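Local coordinates for uncharacterized protein (Thermomonospora curvata, PDB 4MVE), which is of unknown function but carries GXWXG and DUF4334 family regions in a largely antiparallel beta fold, at residues 4-9 with 29-34. Residues are numbered along the deposited sequence; the frame is centred on the assembly and turned at random.
Sequences MDAEQR and YDRLAP
A salt bridge beside a small apolar patch joins Asp5, Ala6 and Glu7, in the first turn of helix 5-16, to Arg31 and Leu32 in the turn after helix 22-29. The salt bridge rests on one oxygen, Asp5 OD2, to which Arg31 NH1 donates at 2.8 Å, with an N-H...O angle of 148°. NH1 meets the anti lone pair of Asp5 OD2, and the carboxylate and guanidinium planes lie only 14° apart. Asp5 has CG anti to its own nitrogen (chi1 -173°), a setting in which the same OD2 also takes weak bonds from Arg9 NE and NH2. The shared anion probably offsets the approach of the two arginines, whose NH2 atoms are 3.8 Å apart. Ala6 CB lies over one face of the Arg31 guanidinium, near its rim, and touches Leu32 CD2 at 4.1 Å; Leu28 of helix 22-29 also packs on Ala6. Glu7, its chain bent at chi2, slides along Leu32, CG to CD2 3.8 Å. Its OE1 receives Met4 N from above the carboxylate plane, while OE2 accepts from a water that in turn accepts from Ala33 N. With an alanine at Glu7, Met4 N and this water would probably lose their carboxylate partner, and Leu32 CD2 part of its packing. Ala33, hydrogen-bonded through its backbone to Arg124, begins the short, weakly bonded pairing with strand 118-124; the contact is helix-to-turn packing just before it, fastened by an Asp5-Arg9-Arg31 salt-bridge network.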
# COMPACT_ATOMS: atom_id res chain seq x y z
N MSE A 4 9.45 -17.96 -0.45
CA MSE A 4 10.53 -18.01 -1.43
C MSE A 4 10.09 -17.39 -2.78
O MSE A 4 10.33 -16.20 -2.99
CB MSE A 4 11.02 -19.45 -1.64
N ASP A 5 9.44 -18.20 -3.66
CA ASP A 5 9.00 -17.86 -5.02
C ASP A 5 8.22 -16.55 -5.12
O ASP A 5 8.66 -15.65 -5.84
CB ASP A 5 8.16 -19.00 -5.63
CG ASP A 5 7.81 -18.79 -7.10
OD1 ASP A 5 8.75 -18.72 -7.93
OD2 ASP A 5 6.60 -18.69 -7.42
N ALA A 6 7.07 -16.46 -4.42
CA ALA A 6 6.18 -15.31 -4.44
C ALA A 6 6.91 -14.02 -4.07
O ALA A 6 6.72 -13.03 -4.74
CB ALA A 6 5.00 -15.53 -3.51
N GLU A 7 7.74 -14.06 -3.03
CA GLU A 7 8.52 -12.90 -2.57
C GLU A 7 9.50 -12.44 -3.66
O GLU A 7 9.56 -11.25 -3.95
CB GLU A 7 9.30 -13.25 -1.28
CG GLU A 7 8.40 -13.48 -0.07
CD GLU A 7 7.86 -14.89 0.10
OE1 GLU A 7 8.08 -15.75 -0.79
OE2 GLU A 7 7.20 -15.14 1.14
N GLN A 8 10.21 -13.38 -4.28
CA GLN A 8 11.21 -13.09 -5.31
C GLN A 8 10.57 -12.57 -6.57
O GLN A 8 11.05 -11.59 -7.12
CB GLN A 8 12.09 -14.31 -5.59
CG GLN A 8 13.15 -14.51 -4.50
CD GLN A 8 14.03 -15.75 -4.64
OE1 GLN A 8 14.95 -15.96 -3.83
NE2 GLN A 8 13.77 -16.59 -5.64
N ARG A 9 9.45 -13.20 -7.01
CA ARG A 9 8.69 -12.75 -8.17
C ARG A 9 8.12 -11.34 -7.94
O ARG A 9 8.17 -10.51 -8.85
CB ARG A 9 7.55 -13.72 -8.48
CG ARG A 9 7.95 -14.91 -9.31
CD ARG A 9 6.81 -15.25 -10.24
NE ARG A 9 6.03 -16.40 -9.76
CZ ARG A 9 4.80 -16.71 -10.18
NH1 ARG A 9 4.17 -15.93 -11.06
NH2 ARG A 9 4.19 -17.79 -9.70
N TYR A 29 0.18 -12.64 -3.65
CA TYR A 29 -0.14 -12.05 -2.37
C TYR A 29 -0.60 -13.09 -1.34
O TYR A 29 -0.14 -13.07 -0.19
CB TYR A 29 -1.20 -10.98 -2.56
CG TYR A 29 -1.63 -10.25 -1.30
CD1 TYR A 29 -2.72 -10.68 -0.56
CD2 TYR A 29 -1.00 -9.07 -0.92
CE1 TYR A 29 -3.13 -9.99 0.59
CE2 TYR A 29 -1.44 -8.34 0.19
CZ TYR A 29 -2.49 -8.83 0.95
OH TYR A 29 -2.91 -8.12 2.04
N ASP A 30 -1.51 -13.99 -1.75
CA ASP A 30 -2.08 -15.02 -0.86
C ASP A 30 -1.01 -15.98 -0.28
O ASP A 30 -1.28 -16.64 0.71
CB ASP A 30 -3.17 -15.83 -1.57
CG ASP A 30 -4.46 -15.03 -1.83
OD1 ASP A 30 -4.64 -13.96 -1.18
OD2 ASP A 30 -5.29 -15.50 -2.64
N ARG A 31 0.21 -16.00 -0.85
CA ARG A 31 1.31 -16.85 -0.40
C ARG A 31 2.27 -16.07 0.51
O ARG A 31 3.22 -16.64 1.04
CB ARG A 31 2.04 -17.44 -1.63
CG ARG A 31 1.28 -18.62 -2.23
CD ARG A 31 1.48 -18.81 -3.72
NE ARG A 31 2.87 -19.14 -4.05
CZ ARG A 31 3.40 -18.97 -5.26
NH1 ARG A 31 4.68 -19.26 -5.47
NH2 ARG A 31 2.66 -18.49 -6.26
N LEU A 32 2.00 -14.78 0.73
CA LEU A 32 2.85 -13.93 1.55
C LEU A 32 2.52 -14.00 3.02
O LEU A 32 1.39 -14.29 3.42
CB LEU A 32 2.82 -12.46 1.08
CG LEU A 32 3.26 -12.16 -0.37
CD1 LEU A 32 3.09 -10.69 -0.67
CD2 LEU A 32 4.73 -12.60 -0.64
N ALA A 33 3.55 -13.72 3.82
CA ALA A 33 3.49 -13.72 5.26
C ALA A 33 2.89 -12.41 5.80
O ALA A 33 3.18 -11.34 5.27
CB ALA A 33 4.89 -13.93 5.84
N PRO A 34 2.10 -12.47 6.91
CA PRO A 34 1.63 -11.22 7.54
C PRO A 34 2.79 -10.46 8.22
O PRO A 34 3.86 -11.04 8.45
CB PRO A 34 0.61 -11.70 8.58
CG PRO A 34 0.92 -13.12 8.84
CD PRO A 34 1.71 -13.67 7.68
O HOH W 1 6.43 -12.91 2.85